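Local coordinates for galactose mutarotase related enzyme (Lactobacillus acidophilus, PDB 3DCD), which is of unknown function but probably binds carbohydrate and may act as an isomerase, as aldose 1-epimerases do, at residues N120-N125 and F287-H292; T231-F236 and P254-A259; K88-F93 and R112-L117. All blocks are in the same frame, centred on the assembly; numbering follows the deposited sequence.

Contact 3 closes first along the chain, contact 1 opens after it, and contact 2 lies nested inside the long loop that contact 1 closes. All three reach one large antiparallel sheet: contact 3 pairs strands 90-96 and 109-118, contact 1 pairs 121-130 with 282-292, and contact 2 starts at the end of 226-232, next to 282-292. Contact 2 then crosses to strand 249-256 of the second sheet, consistent with the beta-sandwich of galactose mutarotases. Centres of contacts 1 and 3 are about 12 Å apart, of 1 and 2 about 16 Å, of 2 and 3 about 20 Å. Contact 1 thus brings a late strand beside an early one and touches both other contacts.

Contact 1 (N120-N125 and F287-H292)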
loop_
_atom_site.group_PDB
_atom_site.type_symbol
_atom_site.label_atom_id
_atom_site.label_comp_id
_atom_site.label_asym_id
_atom_site.label_seq_id
_atom_site.Cartn_x
_atom_site.Cartn_y
_atom_site.Cartn_z
ATOM N N ASN A 120 13.076 -0.040 15.004
ATOM C CA ASN A 120 13.110 0.281 13.581
ATOM C C ASN A 120 11.888 -0.234 12.807
ATOM O O ASN A 120 11.943 -0.371 11.578
ATOM C CB ASN A 120 14.422 -0.204 12.941
ATOM C CG ASN A 120 14.532 -1.703 12.922
ATOM O OD1 ASN A 120 13.960 -2.397 13.785
ATOM N ND2 ASN A 120 15.265 -2.229 11.924
ATOM N N LEU A 121 10.806 -0.511 13.537
ATOM C CA LEU A 121 9.549 -0.995 12.953
ATOM C C LEU A 121 8.473 0.094 12.965
ATOM O O LEU A 121 8.208 0.711 13.997
ATOM C CB LEU A 121 9.046 -2.272 13.653
ATOM C CG LEU A 121 7.801 -2.969 13.071
ATOM C CD1 LEU A 121 7.784 -4.459 13.345
ATOM C CD2 LEU A 121 6.493 -2.315 13.557
ATOM N N LEU A 122 7.862 0.297 11.799
ATOM C CA LEU A 122 6.787 1.255 11.621
ATOM C C LEU A 122 5.508 0.503 11.237
ATOM O O LEU A 122 5.483 -0.202 10.227
ATOM C CB LEU A 122 7.150 2.237 10.494
ATOM C CG LEU A 122 6.078 3.229 10.026
ATOM C CD1 LEU A 122 5.662 4.165 11.158
ATOM C CD2 LEU A 122 6.665 4.046 8.851
ATOM N N GLU A 123 4.460 0.678 12.037
ATOM C CA GLU A 123 3.138 0.160 11.716
ATOM C C GLU A 123 2.338 1.188 10.933
ATOM O O GLU A 123 2.417 2.392 11.218
ATOM C CB GLU A 123 2.376 -0.170 13.001
ATOM C CG GLU A 123 2.954 -1.311 13.793
ATOM C CD GLU A 123 2.076 -1.712 14.978
ATOM O OE1 GLU A 123 1.087 -1.000 15.299
ATOM O OE2 GLU A 123 2.395 -2.744 15.596
ATOM N N GLU A 124 1.560 0.701 9.970
ATOM C CA GLU A 124 0.556 1.513 9.278
ATOM C C GLU A 124 -0.764 0.782 9.470
ATOM O O GLU A 124 -0.991 -0.268 8.876
ATOM C CB GLU A 124 0.893 1.642 7.794
ATOM C CG GLU A 124 -0.208 2.345 6.955
ATOM C CD GLU A 124 0.270 2.699 5.543
ATOM O OE1 GLU A 124 1.501 2.815 5.316
ATOM O OE2 GLU A 124 -0.589 2.868 4.656
ATOM N N ASN A 125 -1.618 1.319 10.341
ATOM C CA ASN A 125 -2.803 0.585 10.784
ATOM C C ASN A 125 -4.043 1.285 10.280
ATOM O O ASN A 125 -4.168 2.504 10.420
ATOM C CB ASN A 125 -2.869 0.513 12.317
ATOM C CG ASN A 125 -1.617 -0.097 12.944
ATOM O OD1 ASN A 125 -1.028 0.467 13.877
ATOM N ND2 ASN A 125 -1.218 -1.244 12.446
ATOM N N PHE A 287 -0.366 -3.166 8.371
ATOM C CA PHE A 287 0.867 -3.874 8.078
ATOM C C PHE A 287 2.038 -3.169 8.747
ATOM O O PHE A 287 1.879 -2.059 9.253
ATOM C CB PHE A 287 1.065 -4.002 6.564
ATOM C CG PHE A 287 1.129 -2.677 5.837
ATOM C CD1 PHE A 287 -0.054 -2.005 5.479
ATOM C CD2 PHE A 287 2.361 -2.111 5.506
ATOM C CE1 PHE A 287 -0.004 -0.799 4.795
ATOM C CE2 PHE A 287 2.421 -0.896 4.807
ATOM C CZ PHE A 287 1.248 -0.241 4.463
ATOM N N SER A 288 3.198 -3.818 8.758
ATOM C CA SER A 288 4.354 -3.298 9.465
ATOM C C SER A 288 5.585 -3.327 8.575
ATOM O O SER A 288 5.740 -4.233 7.758
ATOM C CB SER A 288 4.621 -4.106 10.725
ATOM O OG SER A 288 3.465 -4.081 11.539
HETATM N N MSE A 289 6.461 -2.343 8.754
HETATM C CA MSE A 289 7.642 -2.223 7.910
HETATM C C MSE A 289 8.843 -2.080 8.817
HETATM O O MSE A 289 8.800 -1.295 9.761
HETATM C CB MSE A 289 7.536 -0.982 7.018
HETATM C CG MSE A 289 6.466 -1.039 5.917
HETATM SE SE MSE A 289 5.944 0.737 5.286
HETATM C CE MSE A 289 4.891 1.267 6.878
ATOM N N THR A 290 9.910 -2.831 8.539
ATOM C CA THR A 290 11.196 -2.597 9.207
ATOM C C THR A 290 12.242 -2.162 8.168
ATOM O O THR A 290 12.196 -2.591 7.012
ATOM C CB THR A 290 11.705 -3.827 9.980
ATOM O OG1 THR A 290 12.043 -4.873 9.053
ATOM C CG2 THR A 290 10.624 -4.335 10.932
ATOM N N TYR A 291 13.160 -1.306 8.588
ATOM C CA TYR A 291 14.154 -0.742 7.688
ATOM C C TYR A 291 15.573 -0.972 8.182
ATOM O O TYR A 291 15.861 -0.770 9.364
ATOM C CB TYR A 291 13.936 0.762 7.557
ATOM C CG TYR A 291 12.491 1.155 7.322
ATOM C CD1 TYR A 291 11.986 1.282 6.032
ATOM C CD2 TYR A 291 11.636 1.384 8.392
ATOM C CE1 TYR A 291 10.637 1.639 5.804
ATOM C CE2 TYR A 291 10.296 1.740 8.181
ATOM C CZ TYR A 291 9.812 1.867 6.889
ATOM O OH TYR A 291 8.501 2.231 6.698
ATOM N N HIS A 292 16.450 -1.364 7.266
ATOM C CA HIS A 292 17.878 -1.471 7.555
ATOM C C HIS A 292 18.678 -0.838 6.423
ATOM O O HIS A 292 18.425 -1.117 5.236
ATOM C CB HIS A 292 18.321 -2.914 7.782
ATOM C CG HIS A 292 19.648 -3.018 8.473
ATOM N ND1 HIS A 292 20.839 -2.680 7.858
ATOM C CD2 HIS A 292 19.964 -3.383 9.737
ATOM C CE1 HIS A 292 21.833 -2.845 8.716
ATOM N NE2 HIS A 292 21.326 -3.284 9.859
HETATM O O HOH W 1 3.673 -4.743 14.275
#
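Glu124 and Phe287 lie side by side and point the same way, with Glu124 CB over one face of the ring, 4.1 Å from its centroid and displaced toward the rim. The extended chain carries the carboxylate alongside the ring to its CZ end, the two planes 47° apart, with Glu124 OE1 3.2 Å from Phe287 CZ. Leu122 and Met289, a selenomethionine, also run alongside each other: with CG of Leu122 anti to its backbone N (chi1 173°), CD2 meets Met289 CE at 3.8 Å. Leu122 CB lies at the edge of Tyr291, in the ring plane and 3.9 Å from CE2; the buried Tyr291 OH has no polar partner in the model. On the other face, Leu121 CD1 rests on Thr290 CG2 at 3.7 Å, and one water joins Glu123 OE2 to Ser288 OG. Beyond the antiparallel ladder, Asn120 ND2 donates to Tyr291 O (3.0 Å) from above the carbonyl plane. Strands 121-130 and 282-292 are central in the large sheet: 109-118 flanks the first, where Asn116 binds Glu123 OE1, and 226-232 flanks the second, where Arg232 binds Ser288 OG. Strand 136-147 packs on Phe287, Met289 and Tyr291.

Contact 2 (T231-F236 and P254-A259); sequences TRDAPF and PWWGIA
Ala234 CB sits over a face of Trp256, 3.8 Å from the centroid of the six-membered ring, while Pro235 CD touches the five-membered ring off-centre, 3.7 Å from CD1. Trp256 NE1 also donates to Asp233 OD1 at 2.9 Å (151° at the hydrogen). The acceptor lies in the ring plane, but the N-H reaches it from above the carboxylate plane. Asp233 CG stands between its backbone N and carbonyl carbon (chi1 61°), which turns the carboxylate to the ring edge. A type II' turn from Thr231 to Ala234, closed by Ala234 N to Thr231 O, presents Asp233 and Ala234 to the indole, and Pro235 follows. Phe236 is held between its neighbour Pro235, whose CB lies over one face, and Ile258, whose CD1 sits over the centre of the opposite face. A leucine in place of Trp256 would probably leave Asp233 OD1 without its indole donor and Ala234 without the ring face it covers. The contact ties the end of strand 226-232, in the large sheet, to strand 249-256 of the other: CH-pi contact over the indole combines with one N-H bond to the exposed Asp233, while further on Trp255 N donates to Phe236 O (3.0 Å).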
loop_
_atom_site.group_PDB
_atom_site.type_symbol
_atom_site.label_atom_id
_atom_site.label_comp_id
_atom_site.label_asym_id
_atom_site.label_seq_id
_atom_site.Cartn_x
_atom_site.Cartn_y
_atom_site.Cartn_z
ATOM N N THR A 231 2.616 -8.370 6.141
ATOM C CA THR A 231 1.310 -8.007 5.563
ATOM C C THR A 231 0.144 -8.480 6.417
ATOM O O THR A 231 -1.021 -8.333 6.024
ATOM C CB THR A 231 1.154 -8.577 4.146
ATOM O OG1 THR A 231 1.359 -9.995 4.195
ATOM C CG2 THR A 231 2.199 -7.945 3.173
ATOM N N ARG A 232 0.461 -9.056 7.581
ATOM C CA ARG A 232 -0.556 -9.545 8.513
ATOM C C ARG A 232 -1.598 -10.377 7.742
ATOM O O ARG A 232 -1.228 -11.318 7.029
ATOM C CB ARG A 232 -1.171 -8.365 9.275
ATOM C CG ARG A 232 -0.114 -7.534 10.041
ATOM C CD ARG A 232 -0.766 -6.500 10.968
ATOM N NE ARG A 232 0.159 -5.424 11.328
ATOM C CZ ARG A 232 -0.231 -4.218 11.729
ATOM N NH1 ARG A 232 -1.521 -3.930 11.832
ATOM N NH2 ARG A 232 0.660 -3.297 12.036
ATOM N N ASP A 233 -2.876 -10.029 7.849
ATOM C CA ASP A 233 -3.917 -10.829 7.214
ATOM C C ASP A 233 -4.348 -10.337 5.830
ATOM O O ASP A 233 -5.437 -10.697 5.353
ATOM C CB ASP A 233 -5.134 -10.961 8.137
ATOM C CG ASP A 233 -5.793 -9.614 8.475
ATOM O OD1 ASP A 233 -5.303 -8.516 8.083
ATOM O OD2 ASP A 233 -6.835 -9.665 9.157
ATOM N N ALA A 234 -3.532 -9.503 5.179
ATOM C CA ALA A 234 -3.908 -9.043 3.824
ATOM C C ALA A 234 -4.128 -10.258 2.925
ATOM O O ALA A 234 -3.290 -11.165 2.913
ATOM C CB ALA A 234 -2.819 -8.137 3.227
ATOM N N PRO A 235 -5.256 -10.305 2.194
ATOM C CA PRO A 235 -5.456 -11.410 1.257
ATOM C C PRO A 235 -4.654 -11.277 -0.041
ATOM O O PRO A 235 -4.583 -12.239 -0.807
ATOM C CB PRO A 235 -6.952 -11.353 0.973
ATOM C CG PRO A 235 -7.310 -9.912 1.144
ATOM C CD PRO A 235 -6.415 -9.390 2.225
ATOM N N PHE A 236 -4.066 -10.101 -0.285
ATOM C CA PHE A 236 -3.299 -9.856 -1.513
ATOM C C PHE A 236 -2.115 -8.949 -1.199
ATOM O O PHE A 236 -2.166 -8.127 -0.275
ATOM C CB PHE A 236 -4.101 -9.129 -2.622
ATOM C CG PHE A 236 -5.471 -9.706 -2.919
ATOM C CD1 PHE A 236 -5.610 -10.856 -3.700
ATOM C CD2 PHE A 236 -6.611 -9.068 -2.456
ATOM C CE1 PHE A 236 -6.876 -11.382 -3.978
ATOM C CE2 PHE A 236 -7.870 -9.577 -2.722
ATOM C CZ PHE A 236 -8.009 -10.748 -3.491
ATOM N N PRO A 254 0.327 -3.981 0.506
ATOM C CA PRO A 254 -0.629 -4.917 1.137
ATOM C C PRO A 254 -2.052 -4.418 0.913
ATOM O O PRO A 254 -2.341 -3.245 1.141
ATOM C CB PRO A 254 -0.243 -4.860 2.636
ATOM C CG PRO A 254 1.124 -4.157 2.675
ATOM C CD PRO A 254 1.034 -3.181 1.511
ATOM N N TRP A 255 -2.926 -5.305 0.449
ATOM C CA TRP A 255 -4.253 -4.942 -0.008
ATOM C C TRP A 255 -5.319 -5.775 0.686
ATOM O O TRP A 255 -5.217 -7.010 0.725
ATOM C CB TRP A 255 -4.409 -5.234 -1.508
ATOM C CG TRP A 255 -3.634 -4.383 -2.488
ATOM C CD1 TRP A 255 -3.040 -3.159 -2.277
ATOM C CD2 TRP A 255 -3.438 -4.699 -3.867
ATOM N NE1 TRP A 255 -2.456 -2.704 -3.471
ATOM C CE2 TRP A 255 -2.688 -3.641 -4.449
ATOM C CE3 TRP A 255 -3.831 -5.789 -4.675
ATOM C CZ2 TRP A 255 -2.311 -3.647 -5.798
ATOM C CZ3 TRP A 255 -3.455 -5.789 -6.023
ATOM C CH2 TRP A 255 -2.709 -4.719 -6.569
ATOM N N TRP A 256 -6.351 -5.087 1.172
ATOM C CA TRP A 256 -7.594 -5.673 1.652
ATOM C C TRP A 256 -8.702 -5.209 0.673
ATOM O O TRP A 256 -9.654 -4.530 1.048
ATOM C CB TRP A 256 -7.880 -5.186 3.076
ATOM C CG TRP A 256 -6.910 -5.744 4.080
ATOM C CD1 TRP A 256 -7.089 -6.853 4.863
ATOM C CD2 TRP A 256 -5.594 -5.240 4.386
ATOM N NE1 TRP A 256 -5.968 -7.076 5.641
ATOM C CE2 TRP A 256 -5.034 -6.101 5.363
ATOM C CE3 TRP A 256 -4.830 -4.148 3.918
ATOM C CZ2 TRP A 256 -3.738 -5.899 5.897
ATOM C CZ3 TRP A 256 -3.552 -3.950 4.443
ATOM C CH2 TRP A 256 -3.012 -4.823 5.417
ATOM N N GLY A 257 -8.514 -5.546 -0.603
ATOM C CA GLY A 257 -9.370 -5.047 -1.676
ATOM C C GLY A 257 -8.602 -5.274 -2.955
ATOM O O GLY A 257 -7.412 -5.537 -2.905
ATOM N N ILE A 258 -9.270 -5.177 -4.106
ATOM C CA ILE A 258 -8.576 -5.413 -5.366
ATOM C C ILE A 258 -9.302 -4.765 -6.541
ATOM O O ILE A 258 -10.496 -4.445 -6.455
ATOM C CB ILE A 258 -8.343 -6.945 -5.575
ATOM C CG1 ILE A 258 -7.288 -7.235 -6.658
ATOM C CG2 ILE A 258 -9.647 -7.707 -5.782
ATOM C CD1 ILE A 258 -6.759 -8.697 -6.591
ATOM N N ALA A 259 -8.575 -4.547 -7.632
ATOM C CA ALA A 259 -9.158 -3.985 -8.846
ATOM C C ALA A 259 -10.347 -4.828 -9.344
ATOM O O ALA A 259 -10.450 -6.016 -9.023
ATOM C CB ALA A 259 -8.103 -3.930 -9.916
#

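Contact 3 (K88-F93 and R112-L117)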
loop_
_atom_site.group_PDB
_atom_site.type_symbol
_atom_site.label_atom_id
_atom_site.label_comp_id
_atom_site.label_asym_id
_atom_site.label_seq_id
_atom_site.Cartn_x
_atom_site.Cartn_y
_atom_site.Cartn_z
ATOM N N LYS A 88 5.165 11.296 20.592
ATOM C CA LYS A 88 6.490 11.207 19.986
ATOM C C LYS A 88 6.599 10.059 18.998
ATOM O O LYS A 88 7.205 10.223 17.956
ATOM C CB LYS A 88 7.621 11.137 21.020
ATOM C CG LYS A 88 8.998 11.301 20.368
ATOM C CD LYS A 88 10.158 11.399 21.363
ATOM C CE LYS A 88 11.487 11.538 20.602
ATOM N NZ LYS A 88 12.630 12.071 21.437
ATOM N N GLU A 89 6.011 8.912 19.321
ATOM C CA GLU A 89 6.176 7.706 18.483
ATOM C C GLU A 89 4.883 7.227 17.832
ATOM O O GLU A 89 4.821 6.094 17.353
ATOM C CB GLU A 89 6.779 6.549 19.292
ATOM C CG GLU A 89 8.173 6.771 19.843
ATOM C CD GLU A 89 8.553 5.701 20.870
ATOM O OE1 GLU A 89 7.800 4.717 21.019
ATOM O OE2 GLU A 89 9.583 5.844 21.553
ATOM N N SER A 90 3.849 8.073 17.821
ATOM C CA SER A 90 2.565 7.679 17.250
ATOM C C SER A 90 1.768 8.857 16.719
ATOM O O SER A 90 1.797 9.949 17.290
ATOM C CB SER A 90 1.723 6.927 18.292
ATOM O OG SER A 90 0.580 6.344 17.676
ATOM N N ILE A 91 1.033 8.624 15.638
ATOM C CA ILE A 91 0.129 9.661 15.103
ATOM C C ILE A 91 -1.048 8.977 14.427
ATOM O O ILE A 91 -0.898 7.938 13.795
ATOM C CB ILE A 91 0.878 10.655 14.157
ATOM C CG1 ILE A 91 -0.024 11.800 13.700
ATOM C CG2 ILE A 91 1.516 9.916 12.958
ATOM C CD1 ILE A 91 0.748 13.008 13.225
ATOM N N THR A 92 -2.233 9.552 14.606
ATOM C CA THR A 92 -3.435 8.988 14.016
ATOM C C THR A 92 -4.096 10.097 13.235
ATOM O O THR A 92 -4.354 11.158 13.773
ATOM C CB THR A 92 -4.412 8.441 15.099
ATOM O OG1 THR A 92 -3.750 7.423 15.863
ATOM C CG2 THR A 92 -5.692 7.848 14.467
ATOM N N PHE A 93 -4.319 9.826 11.953
ATOM C CA PHE A 93 -5.072 10.684 11.057
ATOM C C PHE A 93 -6.510 10.175 10.902
ATOM O O PHE A 93 -6.760 8.974 10.806
ATOM C CB PHE A 93 -4.393 10.737 9.679
ATOM C CG PHE A 93 -2.985 11.280 9.717
ATOM C CD1 PHE A 93 -2.752 12.643 9.610
ATOM C CD2 PHE A 93 -1.897 10.410 9.857
ATOM C CE1 PHE A 93 -1.441 13.158 9.658
ATOM C CE2 PHE A 93 -0.594 10.897 9.904
ATOM C CZ PHE A 93 -0.360 12.274 9.799
ATOM N N ARG A 112 -9.509 5.894 9.898
ATOM C CA ARG A 112 -8.329 6.287 10.653
ATOM C C ARG A 112 -7.095 5.555 10.137
ATOM O O ARG A 112 -7.128 4.341 9.934
ATOM C CB ARG A 112 -8.527 6.000 12.146
ATOM C CG ARG A 112 -9.417 7.012 12.861
ATOM C CD ARG A 112 -9.678 6.573 14.309
ATOM N NE ARG A 112 -10.491 7.551 15.018
ATOM C CZ ARG A 112 -11.822 7.575 14.980
ATOM N NH1 ARG A 112 -12.495 6.665 14.282
ATOM N NH2 ARG A 112 -12.477 8.506 15.643
ATOM N N VAL A 113 -6.021 6.311 9.914
ATOM C CA VAL A 113 -4.720 5.757 9.579
ATOM C C VAL A 113 -3.775 6.116 10.719
ATOM O O VAL A 113 -3.489 7.296 10.982
ATOM C CB VAL A 113 -4.167 6.283 8.206
ATOM C CG1 VAL A 113 -2.825 5.633 7.891
ATOM C CG2 VAL A 113 -5.159 5.969 7.082
ATOM N N ASN A 114 -3.333 5.082 11.420
ATOM C CA ASN A 114 -2.441 5.251 12.545
ATOM C C ASN A 114 -1.070 4.747 12.165
ATOM O O ASN A 114 -0.938 3.665 11.601
ATOM C CB ASN A 114 -2.930 4.473 13.761
ATOM C CG ASN A 114 -1.873 4.404 14.869
ATOM O OD1 ASN A 114 -1.648 5.367 15.599
ATOM N ND2 ASN A 114 -1.229 3.268 14.987
ATOM N N TYR A 115 -0.057 5.548 12.485
ATOM C CA TYR A 115 1.335 5.162 12.309
ATOM C C TYR A 115 1.983 5.168 13.672
ATOM O O TYR A 115 1.825 6.125 14.440
ATOM C CB TYR A 115 2.067 6.178 11.429
ATOM C CG TYR A 115 1.581 6.215 10.008
ATOM C CD1 TYR A 115 0.694 7.202 9.584
ATOM C CD2 TYR A 115 2.022 5.273 9.084
ATOM C CE1 TYR A 115 0.252 7.236 8.266
ATOM C CE2 TYR A 115 1.593 5.288 7.758
ATOM C CZ TYR A 115 0.713 6.275 7.357
ATOM O OH TYR A 115 0.282 6.298 6.055
ATOM N N ASN A 116 2.719 4.109 13.985
ATOM C CA ASN A 116 3.441 4.090 15.235
ATOM C C ASN A 116 4.765 3.346 15.143
ATOM O O ASN A 116 4.920 2.439 14.320
ATOM C CB ASN A 116 2.554 3.593 16.377
ATOM C CG ASN A 116 2.320 2.126 16.331
ATOM O OD1 ASN A 116 3.198 1.337 16.706
ATOM N ND2 ASN A 116 1.126 1.724 15.880
ATOM N N LEU A 117 5.715 3.766 15.980
ATOM C CA LEU A 117 7.066 3.200 15.992
ATOM C C LEU A 117 7.353 2.284 17.169
ATOM O O LEU A 117 6.926 2.545 18.299
ATOM C CB LEU A 117 8.113 4.319 16.038
ATOM C CG LEU A 117 8.212 5.219 14.820
ATOM C CD1 LEU A 117 9.184 6.346 15.066
ATOM C CD2 LEU A 117 8.645 4.380 13.631
#
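Phe93 and Val113 exchange both backbone bonds: Phe93 N donates to Val113 O at 2.8 Å, and Val113 N returns to Phe93 O at 2.9 Å. Ile91 and Tyr115 do the same two residues along, with Ile91 N to Tyr115 O and Tyr115 N to Ile91 O both 2.9 Å. Just before strand 90-96 begins, Glu89 O accepts a fifth bond from Leu117 N (2.8 Å). Several of these oxygens have a second, softer partner: Phe93 O also faces Arg112 CA at 3.1 Å, and Tyr115 O faces Ser90 CA at 3.3 Å, both as CA-H...O contacts.

Between these hydrogen-bonded pairs lie the non-hydrogen-bonded pairs Ser90 with Asn116 and Thr92 with Asn114, whose own backbone groups turn outward. Those of Thr92 are met from strand 82-87 and those of Asn114 by Asn125 of strand 121-130. From that same strand Glu123 OE1 is hydrogen-bonded to Asn116 ND2. Thr92 CG2 also lies against the aliphatic part of Arg112, whose NE forms a salt bridge with Glu84 and whose NH1 forms one with Glu110.

On the face of Ile91, Phe93 and Tyr115, contact is apolar. Phe93 and Tyr115 cross at about a right angle and meet rim to rim, Phe93 CE2 being 3.9 Å from Tyr115 CD1; Phe93 CG stands anti to its carbonyl carbon (chi1 -60°), bringing that edge alongside the tyrosine. Tyr115 OH is hydrogen-bonded to Ala19 O, and Ile14 of strand 10-15 packs on all three side chains. The chemistry is thus split by face: the ladder satisfies the backbone polar groups that point inward, with Ser90, Thr92, Asn114, Asn116 and Arg112 on one side, and Ile91, Phe93, Val113 and Tyr115 on the other.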